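Local coordinates for aminoglycoside 6'-n-acetyltransferase (Salmonella choleraesuis, PDB 2VBQ), which transfers the acetyl group of acetyl-CoA to the 6'-amino group of aminoglycoside antibiotics, conferring resistance to drugs such as amikacin and tobramycin, and works as a homodimer, at residues 87-98 with 128-136; 60-68 with 77-85. All coordinates share one frame; numbering follows the deposited sequence.

Contact 1 of 2, residues 87-98 with 128-136; sequences VNGCDSSPVVFL and GCREMASDT
E131, at the start of strand 131-136, takes hold of the loop that leads into strand 95-103. Its chain runs extended beyond CG (chi2 164°) and brings the carboxylate up to the backbone N-H groups of D91 and S92. OE1 accepts twice from one face of its plane: S92 N lies 2.8 Å away on the syn side, while S92 OG, at 2.6 Å, comes from well above the plane. OE2 offers its syn lone pair to D91 N, 3.1 Å away in a nearly straight bond. D91 OD2 and E131 OE2 are close like charges, but each also forms a salt bridge to R162 of the second subunit, which probably offsets their repulsion.

Packing is close along the strands. V96 N to E131 O, A133 N to V96 O and L98 N to A133 O form a parallel ladder. On one face V96 CG1 meets M132 CB at 3.5 Å; on the other, the methyl of A133 sits among V87, C90, V95 and F97. The F97 ring, with CG anti to its backbone N (chi1 -159°), brings one face against strand 131-136, where A133 O lies over it toward the rim and S134 CA makes a CH-pi contact 4.0 Å from the ring centroid.

The R130 end is looser and open to solvent: the guanidinium lays one face over S92 CB, and a water bridges P94 O to R130 N. At the far end D135 hydrogen-bonds the bisubstrate inhibitor. Strands 95-103 and 131-136, joined through helix 112-126, make the beta-alpha-beta unit of the GNAT fold.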
ATOM      1  N   VAL A  87      -5.059  -0.713   1.107  1.00 12.65           N
ATOM      2  CA  VAL A  87      -4.626   0.318   0.167  1.00 12.99           C
ATOM      3  C   VAL A  87      -5.209   1.695   0.577  1.00 13.68           C
ATOM      4  O   VAL A  87      -6.432   1.851   0.726  1.00 13.97           O
ATOM      5  CB  VAL A  87      -5.020  -0.004  -1.309  1.00 12.86           C
ATOM      6  CG1 VAL A  87      -4.457   1.067  -2.260  1.00 13.02           C
ATOM      7  CG2 VAL A  87      -4.522  -1.415  -1.726  1.00 11.74           C
ATOM      8  N   ASN A  88      -4.323   2.669   0.739  1.00 12.90           N
ATOM      9  CA  ASN A  88      -4.710   4.040   1.073  1.00 14.34           C
ATOM     10  C   ASN A  88      -5.813   4.565   0.170  1.00 14.98           C
ATOM     11  O   ASN A  88      -5.695   4.490  -1.074  1.00 15.45           O
ATOM     12  CB  ASN A  88      -3.492   4.985   1.035  1.00 13.50           C
ATOM     13  CG  ASN A  88      -2.392   4.588   2.011  1.00 14.04           C
ATOM     14  OD1 ASN A  88      -1.716   3.571   1.824  1.00 12.62           O
ATOM     15  ND2 ASN A  88      -2.186   5.410   3.055  1.00 12.76           N
ATOM     16  N   GLY A  89      -6.884   5.060   0.803  1.00 15.43           N
ATOM     17  CA  GLY A  89      -8.011   5.689   0.128  1.00 16.42           C
ATOM     18  C   GLY A  89      -9.080   4.753  -0.400  1.00 16.74           C
ATOM     19  O   GLY A  89     -10.078   5.207  -0.934  1.00 16.47           O
ATOM     20  N   CYS A  90      -8.857   3.439  -0.260  1.00 17.57           N
ATOM     21  CA  CYS A  90      -9.798   2.420  -0.736  1.00 18.11           C
ATOM     22  C   CYS A  90     -10.652   1.885   0.404  1.00 19.27           C
ATOM     23  O   CYS A  90     -10.214   1.883   1.541  1.00 20.00           O
ATOM     24  CB  CYS A  90      -9.033   1.274  -1.428  1.00 16.89           C
ATOM     25  SG  CYS A  90      -8.198   1.818  -2.959  1.00 17.99           S
ATOM     26  N   ASP A  91     -11.855   1.418   0.080  1.00 21.66           N
ATOM     27  CA  ASP A  91     -12.790   0.856   1.061  1.00 23.25           C
ATOM     28  C   ASP A  91     -12.961  -0.637   0.933  1.00 23.36           C
ATOM     29  O   ASP A  91     -13.518  -1.268   1.834  1.00 24.49           O
ATOM     30  CB  ASP A  91     -14.177   1.507   0.946  1.00 23.78           C
ATOM     31  CG  ASP A  91     -14.125   2.996   1.074  1.00 26.93           C
ATOM     32  OD1 ASP A  91     -13.479   3.500   2.028  1.00 30.55           O
ATOM     33  OD2 ASP A  91     -14.738   3.677   0.216  1.00 31.62           O
ATOM     34  N   SER A  92     -12.514  -1.220  -0.173  1.00 22.75           N
ATOM     35  CA  SER A  92     -12.727  -2.655  -0.372  1.00 21.86           C
ATOM     36  C   SER A  92     -11.408  -3.388  -0.540  1.00 20.27           C
ATOM     37  O   SER A  92     -10.349  -2.757  -0.554  1.00 20.79           O
ATOM     38  CB  SER A  92     -13.679  -2.919  -1.552  1.00 22.47           C
ATOM     39  OG  SER A  92     -13.163  -2.356  -2.743  1.00 26.37           O
ATOM     40  N   SER A  93     -11.488  -4.714  -0.631  1.00 18.87           N
ATOM     41  CA  SER A  93     -10.319  -5.570  -0.790  1.00 17.86           C
ATOM     42  C   SER A  93     -10.744  -6.845  -1.516  1.00 16.99           C
ATOM     43  O   SER A  93     -11.817  -7.383  -1.249  1.00 18.00           O
ATOM     44  CB  SER A  93      -9.613  -5.844   0.568  1.00 18.01           C
ATOM     45  OG  SER A  93      -8.367  -6.505   0.410  1.00 14.93           O
ATOM     46  N   PRO A  94      -9.925  -7.324  -2.473  1.00 15.81           N
ATOM     47  CA  PRO A  94      -8.630  -6.803  -2.878  1.00 14.98           C
ATOM     48  C   PRO A  94      -8.774  -5.614  -3.850  1.00 14.55           C
ATOM     49  O   PRO A  94      -9.893  -5.297  -4.296  1.00 14.37           O
ATOM     50  CB  PRO A  94      -7.978  -8.007  -3.592  1.00 14.49           C
ATOM     51  CG  PRO A  94      -9.132  -8.674  -4.256  1.00 15.08           C
ATOM     52  CD  PRO A  94     -10.315  -8.496  -3.290  1.00 16.12           C
ATOM     53  N   VAL A  95      -7.641  -4.982  -4.157  1.00 13.32           N
ATOM     54  CA  VAL A  95      -7.594  -3.794  -5.016  1.00 12.55           C
ATOM     55  C   VAL A  95      -6.591  -4.055  -6.153  1.00 12.25           C
ATOM     56  O   VAL A  95      -5.514  -4.639  -5.909  1.00 11.55           O
ATOM     57  CB  VAL A  95      -7.190  -2.519  -4.192  1.00 12.33           C
ATOM     58  CG1 VAL A  95      -6.963  -1.300  -5.100  1.00 11.57           C
ATOM     59  CG2 VAL A  95      -8.245  -2.201  -3.144  1.00 12.06           C
ATOM     60  N   VAL A  96      -6.965  -3.668  -7.377  1.00 10.97           N
ATOM     61  CA  VAL A  96      -6.016  -3.666  -8.517  1.00 10.94           C
ATOM     62  C   VAL A  96      -5.149  -2.406  -8.505  1.00 11.29           C
ATOM     63  O   VAL A  96      -5.658  -1.267  -8.490  1.00 11.47           O
ATOM     64  CB  VAL A  96      -6.688  -3.953  -9.938  1.00 10.89           C
ATOM     65  CG1 VAL A  96      -7.673  -2.866 -10.361  1.00  9.42           C
ATOM     66  CG2 VAL A  96      -5.596  -4.205 -11.007  1.00  8.56           C
ATOM     67  N   PHE A  97      -3.834  -2.610  -8.421  1.00 10.20           N
ATOM     68  CA  PHE A  97      -2.946  -1.499  -8.155  1.00 10.72           C
ATOM     69  C   PHE A  97      -1.978  -1.260  -9.314  1.00 10.62           C
ATOM     70  O   PHE A  97      -1.344  -2.203  -9.811  1.00 10.44           O
ATOM     71  CB  PHE A  97      -2.151  -1.665  -6.823  1.00 10.86           C
ATOM     72  CG  PHE A  97      -1.630  -0.346  -6.297  1.00 10.37           C
ATOM     73  CD1 PHE A  97      -0.439   0.206  -6.786  1.00 10.49           C
ATOM     74  CD2 PHE A  97      -2.383   0.391  -5.382  1.00 10.38           C
ATOM     75  CE1 PHE A  97       0.013   1.456  -6.341  1.00  9.64           C
ATOM     76  CE2 PHE A  97      -1.933   1.637  -4.939  1.00 11.45           C
ATOM     77  CZ  PHE A  97      -0.727   2.154  -5.416  1.00  9.51           C
ATOM     78  N   LEU A  98      -1.911  -0.005  -9.765  1.00 10.34           N
ATOM     79  CA  LEU A  98      -0.961   0.397 -10.816  1.00  9.04           C
ATOM     80  C   LEU A  98       0.434   0.578 -10.181  1.00  9.23           C
ATOM     81  O   LEU A  98       0.709   1.601  -9.550  1.00  9.23           O
ATOM     82  CB  LEU A  98      -1.452   1.672 -11.541  1.00  8.88           C
ATOM     83  CG  LEU A  98      -0.664   2.140 -12.792  1.00  9.71           C
ATOM     84  CD1 LEU A  98      -0.784   1.112 -13.936  1.00 10.37           C
ATOM     85  CD2 LEU A  98      -1.106   3.510 -13.275  1.00  9.51           C
ATOM     86  N   GLY A 128     -12.183  -9.802  -9.917  1.00 20.69           N
ATOM     87  CA  GLY A 128     -13.097  -9.387  -8.865  1.00 19.78           C
ATOM     88  C   GLY A 128     -12.678  -8.197  -8.021  1.00 19.79           C
ATOM     89  O   GLY A 128     -13.132  -8.060  -6.873  1.00 19.27           O
ATOM     90  N   CYS A 129     -11.821  -7.319  -8.550  1.00 18.37           N
ATOM     91  CA  CYS A 129     -11.530  -6.087  -7.810  1.00 18.80           C
ATOM     92  C   CYS A 129     -12.594  -5.000  -8.045  1.00 19.47           C
ATOM     93  O   CYS A 129     -13.008  -4.766  -9.179  1.00 19.44           O
ATOM     94  CB  CYS A 129     -10.124  -5.530  -8.136  1.00 18.39           C
ATOM     95  SG  CYS A 129      -8.769  -6.691  -7.764  1.00 17.94           S
ATOM     96  N   ARG A 130     -13.013  -4.332  -6.971  1.00 20.00           N
ATOM     97  CA  ARG A 130     -14.016  -3.250  -7.084  1.00 21.37           C
ATOM     98  C   ARG A 130     -13.379  -1.888  -7.310  1.00 19.75           C
ATOM     99  O   ARG A 130     -14.026  -0.977  -7.816  1.00 19.58           O
ATOM    100  CB  ARG A 130     -14.943  -3.219  -5.858  1.00 21.20           C
ATOM    101  CG  ARG A 130     -15.641  -4.551  -5.589  1.00 25.25           C
ATOM    102  CD  ARG A 130     -16.914  -4.434  -4.699  1.00 26.25           C
ATOM    103  NE  ARG A 130     -16.644  -4.411  -3.255  1.00 36.14           N
ATOM    104  CZ  ARG A 130     -16.173  -5.440  -2.545  1.00 40.19           C
ATOM    105  NH1 ARG A 130     -15.872  -6.599  -3.134  1.00 42.84           N
ATOM    106  NH2 ARG A 130     -15.985  -5.307  -1.233  1.00 42.67           N
ATOM    107  N   GLU A 131     -12.102  -1.760  -6.952  1.00 18.43           N
ATOM    108  CA  GLU A 131     -11.408  -0.484  -7.011  1.00 17.79           C
ATOM    109  C   GLU A 131     -10.046  -0.685  -7.665  1.00 16.68           C
ATOM    110  O   GLU A 131      -9.408  -1.737  -7.492  1.00 16.39           O
ATOM    111  CB  GLU A 131     -11.203   0.093  -5.604  1.00 17.58           C
ATOM    112  CG  GLU A 131     -12.469   0.584  -4.897  1.00 18.89           C
ATOM    113  CD  GLU A 131     -12.265   0.785  -3.392  1.00 18.25           C
ATOM    114  OE1 GLU A 131     -11.799  -0.150  -2.706  1.00 21.68           O
ATOM    115  OE2 GLU A 131     -12.556   1.878  -2.884  1.00 21.69           O
ATOM    116  N   MET A 132      -9.627   0.330  -8.411  1.00 14.93           N
ATOM    117  CA  MET A 132      -8.272   0.440  -8.919  1.00 13.86           C
ATOM    118  C   MET A 132      -7.612   1.622  -8.239  1.00 13.57           C
ATOM    119  O   MET A 132      -8.236   2.679  -8.059  1.00 13.54           O
ATOM    120  CB  MET A 132      -8.274   0.607 -10.449  1.00 14.23           C
ATOM    121  CG  MET A 132      -6.891   0.910 -11.087  1.00 12.98           C
ATOM    122  SD  MET A 132      -6.861   0.617 -12.870  1.00 14.27           S
ATOM    123  CE  MET A 132      -8.105   1.811 -13.379  1.00 14.98           C
ATOM    124  N   ALA A 133      -6.359   1.442  -7.841  1.00 12.66           N
ATOM    125  CA  ALA A 133      -5.603   2.513  -7.211  1.00 11.71           C
ATOM    126  C   ALA A 133      -4.191   2.651  -7.773  1.00 12.14           C
ATOM    127  O   ALA A 133      -3.691   1.765  -8.512  1.00 11.04           O
ATOM    128  CB  ALA A 133      -5.571   2.336  -5.692  1.00 10.60           C
ATOM    129  N   SER A 134      -3.561   3.768  -7.399  1.00 12.34           N
ATOM    130  CA  SER A 134      -2.233   4.160  -7.858  1.00 13.00           C
ATOM    131  C   SER A 134      -1.716   5.243  -6.910  1.00 14.13           C
ATOM    132  O   SER A 134      -2.478   5.776  -6.110  1.00 14.64           O
ATOM    133  CB  SER A 134      -2.314   4.682  -9.289  1.00 12.84           C
ATOM    134  OG  SER A 134      -1.021   4.950  -9.815  1.00 11.75           O
ATOM    135  N   ASP A 135      -0.424   5.522  -6.948  1.00 14.23           N
ATOM    136  CA  ASP A 135       0.095   6.658  -6.219  1.00 15.91           C
ATOM    137  C   ASP A 135       1.160   7.308  -7.084  1.00 15.94           C
ATOM    138  O   ASP A 135       1.683   6.701  -8.020  1.00 15.69           O
ATOM    139  CB  ASP A 135       0.639   6.273  -4.823  1.00 14.09           C
ATOM    140  CG  ASP A 135       2.017   5.627  -4.876  1.00 17.12           C
ATOM    141  OD1 ASP A 135       2.981   6.261  -5.369  1.00 19.58           O
ATOM    142  OD2 ASP A 135       2.159   4.486  -4.390  1.00 15.63           O
ATOM    143  N   THR A 136       1.476   8.548  -6.768  1.00 17.37           N
ATOM    144  CA  THR A 136       2.517   9.238  -7.501  1.00 18.74           C
ATOM    145  C   THR A 136       3.109  10.292  -6.587  1.00 20.06           C
ATOM    146  O   THR A 136       2.501  10.673  -5.584  1.00 20.03           O
ATOM    147  CB  THR A 136       1.989   9.872  -8.833  1.00 18.90           C
ATOM    148  OG1 THR A 136       3.083  10.006  -9.745  1.00 20.12           O
ATOM    149  CG2 THR A 136       1.306  11.270  -8.592  1.00 17.71           C
TER
HETATM  150  O   HOH W   1     -12.618  -5.605  -4.335  1.00 25.35           O
HETATM  151  O   HOH W   2       2.299   3.310  -8.124  1.00 21.36           O

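Contact 2 of 2, residues 60-68 with 77-85; sequences ADHLASFIA and FADASIRHD
H62 lays the CD2 edge of its imidazole against I82, with CD2 3.6 Å from I82 CB and the I82 carbonyl oxygen close to the ring plane. The two side chains cross at about a right angle. H62 ND1 donates to D61 OD1, 2.8 Å away and in the ring plane, which helps to fix the ring's rotation and turns NE2 toward H84. There the two imidazoles meet rim to rim, their planes at 43°, with a weak hydrogen bond of 3.3 Å between H62 NE2 and H84 NE2.

Beyond this end the strands pair antiparallel. A64 with A80 and F66 with A78 are the hydrogen-bonded pairs; A80 N reaches A64 O at 2.8 Å. Between them, at the non-hydrogen-bonded pair S65 and D79, S65 OG donates to D79 OD1 over 2.7 Å, arriving from above the carboxylate plane. Placing OG anti to the carbonyl carbon (chi1 -67°) points it across to D79. A water donates to both S65 OG and A80 O, so the hydroxyl is held from two directions.

D79 OD1 also accepts from W34 NE1, and OD2 forms a salt bridge to R38; both belong to helix 31-41, which covers this face and packs on the F77 ring. A64, A80 and I82 pack on the opposite face against helix 112-126. The hairpin of strands 63-70 and 73-83 thus lies between these helices, flanked in the sheet by strands 21-25 and 95-103.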
ATOM      1  N   ALA A  60       3.036 -15.566 -11.229  1.00 27.25           N
ATOM      2  CA  ALA A  60       2.042 -14.994 -10.321  1.00 25.24           C
ATOM      3  C   ALA A  60       0.592 -15.112 -10.780  1.00 23.81           C
ATOM      4  O   ALA A  60       0.273 -15.128 -11.983  1.00 23.38           O
ATOM      5  CB  ALA A  60       2.369 -13.522 -10.090  1.00 25.57           C
ATOM      6  N   ASP A  61      -0.300 -15.166  -9.800  1.00 21.49           N
ATOM      7  CA  ASP A  61      -1.673 -14.841 -10.066  1.00 19.90           C
ATOM      8  C   ASP A  61      -2.078 -13.487  -9.484  1.00 17.29           C
ATOM      9  O   ASP A  61      -3.187 -13.048  -9.754  1.00 17.84           O
ATOM     10  CB  ASP A  61      -2.624 -15.945  -9.576  1.00 20.72           C
ATOM     11  CG  ASP A  61      -2.346 -16.368  -8.144  1.00 23.47           C
ATOM     12  OD1 ASP A  61      -1.656 -15.640  -7.380  1.00 22.62           O
ATOM     13  OD2 ASP A  61      -2.839 -17.467  -7.781  1.00 31.27           O
ATOM     14  N   HIS A  62      -1.211 -12.841  -8.689  1.00 14.82           N
ATOM     15  CA  HIS A  62      -1.497 -11.478  -8.190  1.00 13.32           C
ATOM     16  C   HIS A  62      -0.611 -10.368  -8.797  1.00 11.93           C
ATOM     17  O   HIS A  62      -0.598  -9.243  -8.287  1.00 10.13           O
ATOM     18  CB  HIS A  62      -1.482 -11.403  -6.636  1.00 12.85           C
ATOM     19  CG  HIS A  62      -2.656 -12.089  -6.001  1.00 13.52           C
ATOM     20  ND1 HIS A  62      -2.849 -13.450  -6.104  1.00 16.08           N
ATOM     21  CD2 HIS A  62      -3.727 -11.610  -5.317  1.00 11.28           C
ATOM     22  CE1 HIS A  62      -3.967 -13.788  -5.486  1.00 13.36           C
ATOM     23  NE2 HIS A  62      -4.525 -12.690  -5.010  1.00 14.79           N
ATOM     24  N   LEU A  63       0.156 -10.737  -9.827  1.00 11.38           N
ATOM     25  CA  LEU A  63       0.981  -9.805 -10.593  1.00 11.02           C
ATOM     26  C   LEU A  63       0.695 -10.028 -12.055  1.00 10.59           C
ATOM     27  O   LEU A  63       0.566 -11.166 -12.477  1.00 10.45           O
ATOM     28  CB  LEU A  63       2.484 -10.022 -10.315  1.00 10.19           C
ATOM     29  CG  LEU A  63       2.985  -9.721  -8.910  1.00  9.40           C
ATOM     30  CD1 LEU A  63       4.462 -10.125  -8.746  1.00 10.06           C
ATOM     31  CD2 LEU A  63       2.758  -8.240  -8.618  1.00  9.49           C
ATOM     32  N   ALA A  64       0.588  -8.933 -12.815  1.00  9.65           N
ATOM     33  CA  ALA A  64       0.545  -8.961 -14.276  1.00  9.23           C
ATOM     34  C   ALA A  64       1.114  -7.662 -14.808  1.00  9.32           C
ATOM     35  O   ALA A  64       0.960  -6.601 -14.191  1.00  9.33           O
ATOM     36  CB  ALA A  64      -0.907  -9.161 -14.829  1.00  9.35           C
ATOM     37  N   SER A  65       1.809  -7.768 -15.937  1.00  9.96           N
ATOM     38  CA  SER A  65       2.361  -6.617 -16.634  1.00 10.08           C
ATOM     39  C   SER A  65       1.854  -6.624 -18.060  1.00 10.45           C
ATOM     40  O   SER A  65       1.464  -7.662 -18.573  1.00 11.25           O
ATOM     41  CB  SER A  65       3.899  -6.638 -16.601  1.00  9.43           C
ATOM     42  OG  SER A  65       4.309  -6.452 -15.257  1.00 11.49           O
ATOM     43  N   PHE A  66       1.829  -5.438 -18.667  1.00 10.29           N
ATOM     44  CA  PHE A  66       1.178  -5.207 -19.951  1.00 10.19           C
ATOM     45  C   PHE A  66       2.130  -4.359 -20.813  1.00 10.51           C
ATOM     46  O   PHE A  66       2.684  -3.367 -20.314  1.00  9.63           O
ATOM     47  CB  PHE A  66      -0.175  -4.505 -19.739  1.00  9.59           C
ATOM     48  CG  PHE A  66      -1.139  -5.330 -18.882  1.00 12.02           C
ATOM     49  CD1 PHE A  66      -1.111  -5.236 -17.490  1.00 12.88           C
ATOM     50  CD2 PHE A  66      -1.988  -6.261 -19.483  1.00 12.70           C
ATOM     51  CE1 PHE A  66      -1.966  -6.048 -16.680  1.00 13.20           C
ATOM     52  CE2 PHE A  66      -2.835  -7.084 -18.694  1.00 15.71           C
ATOM     53  CZ  PHE A  66      -2.811  -6.977 -17.295  1.00 14.56           C
ATOM     54  N   ILE A  67       2.281  -4.756 -22.080  1.00 10.06           N
ATOM     55  CA  ILE A  67       3.212  -4.130 -23.025  1.00 11.62           C
ATOM     56  C   ILE A  67       2.457  -3.544 -24.215  1.00 11.67           C
ATOM     57  O   ILE A  67       1.742  -4.265 -24.906  1.00 12.95           O
ATOM     58  CB  ILE A  67       4.222  -5.187 -23.603  1.00 11.50           C
ATOM     59  CG1 ILE A  67       4.741  -6.153 -22.508  1.00 13.21           C
ATOM     60  CG2 ILE A  67       5.320  -4.512 -24.436  1.00 10.32           C
ATOM     61  CD1 ILE A  67       5.576  -5.537 -21.422  1.00 12.69           C
ATOM     62  N   ALA A  68       2.638  -2.256 -24.468  1.00 11.83           N
ATOM     63  CA  ALA A  68       2.045  -1.615 -25.638  1.00 11.34           C
ATOM     64  C   ALA A  68       2.933  -1.874 -26.846  1.00 12.61           C
ATOM     65  O   ALA A  68       4.137  -1.549 -26.824  1.00 12.46           O
ATOM     66  CB  ALA A  68       1.877  -0.145 -25.393  1.00 11.36           C
ATOM     67  N   PHE A  77       4.859   0.338 -21.133  1.00  8.39           N
ATOM     68  CA  PHE A  77       4.399  -0.767 -20.295  1.00  8.68           C
ATOM     69  C   PHE A  77       3.744  -0.280 -19.023  1.00  8.74           C
ATOM     70  O   PHE A  77       3.899   0.878 -18.590  1.00  9.23           O
ATOM     71  CB  PHE A  77       5.544  -1.758 -19.941  1.00  8.61           C
ATOM     72  CG  PHE A  77       6.405  -1.288 -18.824  1.00  9.35           C
ATOM     73  CD1 PHE A  77       7.362  -0.277 -19.051  1.00  9.22           C
ATOM     74  CD2 PHE A  77       6.259  -1.821 -17.528  1.00 10.01           C
ATOM     75  CE1 PHE A  77       8.147   0.202 -17.997  1.00  9.60           C
ATOM     76  CE2 PHE A  77       7.052  -1.352 -16.469  1.00 12.27           C
ATOM     77  CZ  PHE A  77       8.000  -0.351 -16.705  1.00  9.36           C
ATOM     78  N   ALA A  78       3.026  -1.210 -18.399  1.00  9.23           N
ATOM     79  CA  ALA A  78       2.523  -1.013 -17.066  1.00  9.32           C
ATOM     80  C   ALA A  78       2.696  -2.287 -16.242  1.00  9.52           C
ATOM     81  O   ALA A  78       2.463  -3.400 -16.732  1.00  8.29           O
ATOM     82  CB  ALA A  78       1.027  -0.576 -17.109  1.00  9.22           C
ATOM     83  N   ASP A  79       3.096  -2.107 -14.982  1.00  9.96           N
ATOM     84  CA  ASP A  79       3.103  -3.207 -14.021  1.00 10.26           C
ATOM     85  C   ASP A  79       1.872  -3.056 -13.141  1.00 10.41           C
ATOM     86  O   ASP A  79       1.580  -1.949 -12.701  1.00 10.44           O
ATOM     87  CB  ASP A  79       4.363  -3.152 -13.134  1.00 11.00           C
ATOM     88  CG  ASP A  79       5.646  -3.491 -13.894  1.00  9.90           C
ATOM     89  OD1 ASP A  79       5.583  -4.100 -14.967  1.00 10.27           O
ATOM     90  OD2 ASP A  79       6.738  -3.163 -13.392  1.00 12.18           O
ATOM     91  N   ALA A  80       1.182  -4.166 -12.852  1.00 10.00           N
ATOM     92  CA  ALA A  80      -0.012  -4.135 -11.993  1.00 10.54           C
ATOM     93  C   ALA A  80       0.031  -5.271 -10.964  1.00 10.13           C
ATOM     94  O   ALA A  80       0.723  -6.270 -11.158  1.00 10.77           O
ATOM     95  CB  ALA A  80      -1.274  -4.199 -12.827  1.00 10.02           C
ATOM     96  N   SER A  81      -0.666  -5.085  -9.855  1.00 10.45           N
ATOM     97  CA  SER A  81      -0.832  -6.136  -8.874  1.00 10.60           C
ATOM     98  C   SER A  81      -2.279  -6.192  -8.413  1.00 10.71           C
ATOM     99  O   SER A  81      -3.041  -5.237  -8.598  1.00 10.15           O
ATOM    100  CB  SER A  81       0.047  -5.845  -7.650  1.00 10.34           C
ATOM    101  OG  SER A  81      -0.400  -4.649  -7.007  1.00 11.55           O
ATOM    102  N   ILE A  82      -2.631  -7.312  -7.780  1.00 10.76           N
ATOM    103  CA  ILE A  82      -3.849  -7.414  -6.984  1.00 10.30           C
ATOM    104  C   ILE A  82      -3.395  -7.416  -5.525  1.00 10.64           C
ATOM    105  O   ILE A  82      -2.731  -8.366  -5.052  1.00 11.38           O
ATOM    106  CB  ILE A  82      -4.607  -8.718  -7.251  1.00 10.30           C
ATOM    107  CG1 ILE A  82      -4.869  -8.909  -8.760  1.00 10.24           C
ATOM    108  CG2 ILE A  82      -5.912  -8.753  -6.363  1.00 11.14           C
ATOM    109  CD1 ILE A  82      -5.724  -7.846  -9.409  1.00 11.81           C
ATOM    110  N   ARG A  83      -3.752  -6.357  -4.822  1.00 10.18           N
ATOM    111  CA  ARG A  83      -3.272  -6.152  -3.474  1.00 11.75           C
ATOM    112  C   ARG A  83      -4.355  -6.544  -2.473  1.00 11.73           C
ATOM    113  O   ARG A  83      -5.484  -6.086  -2.580  1.00 11.46           O
ATOM    114  CB  ARG A  83      -2.871  -4.684  -3.239  1.00 12.09           C
ATOM    115  CG  ARG A  83      -1.554  -4.267  -3.899  1.00 12.61           C
ATOM    116  CD  ARG A  83      -1.108  -2.971  -3.240  1.00 12.32           C
ATOM    117  NE  ARG A  83       0.019  -2.284  -3.866  1.00 12.55           N
ATOM    118  CZ  ARG A  83       0.457  -1.079  -3.475  1.00 12.21           C
ATOM    119  NH1 ARG A  83      -0.132  -0.451  -2.459  1.00 10.63           N
ATOM    120  NH2 ARG A  83       1.480  -0.499  -4.086  1.00  9.78           N
ATOM    121  N   HIS A  84      -3.992  -7.412  -1.528  1.00 11.84           N
ATOM    122  CA  HIS A  84      -4.831  -7.693  -0.342  1.00 12.19           C
ATOM    123  C   HIS A  84      -4.480  -6.810   0.872  1.00 12.31           C
ATOM    124  O   HIS A  84      -5.289  -6.693   1.794  1.00 12.10           O
ATOM    125  CB  HIS A  84      -4.752  -9.163   0.060  1.00 11.01           C
ATOM    126  CG  HIS A  84      -5.505 -10.089  -0.851  1.00 12.23           C
ATOM    127  ND1 HIS A  84      -6.854 -10.360  -0.701  1.00 10.79           N
ATOM    128  CD2 HIS A  84      -5.087 -10.829  -1.907  1.00 12.11           C
ATOM    129  CE1 HIS A  84      -7.233 -11.216  -1.634  1.00 11.56           C
ATOM    130  NE2 HIS A  84      -6.182 -11.513  -2.385  1.00 11.25           N
ATOM    131  N   ASP A  85      -3.280  -6.219   0.891  1.00 12.66           N
ATOM    132  CA  ASP A  85      -2.912  -5.295   1.983  1.00 12.75           C
ATOM    133  C   ASP A  85      -3.886  -4.101   1.919  1.00 12.96           C
ATOM    134  O   ASP A  85      -4.445  -3.802   0.850  1.00 12.22           O
ATOM    135  CB  ASP A  85      -1.501  -4.721   1.823  1.00 12.29           C
ATOM    136  CG  ASP A  85      -0.385  -5.761   1.911  1.00 12.23           C
ATOM    137  OD1 ASP A  85      -0.589  -6.921   2.316  1.00 12.82           O
ATOM    138  OD2 ASP A  85       0.749  -5.390   1.554  1.00 13.79           O
TER
HETATM  139  O   HOH W   3       3.486  -6.635 -12.342  1.00 11.42           O

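Overall arrangement
Strands 73-83 and 95-103 are neighbours in one mixed sheet, and they join the contacts directly: R83 N bonds V95 O and F97 N bonds S81 O, while the R83 guanidinium makes a cation-pi contact with the F97 ring. Both contacts are largely buried. Contact 2, an antiparallel hairpin, lies nearer the centre of the chain, with its polar core at a serine-aspartate pair and its histidine end nearer the surface. Contact 1 is a parallel crossover pair farther out, where a buried glutamate holds a loop; its strand 131-136 carries the sheet into the second subunit. Helix 112-126 packs on residues of both.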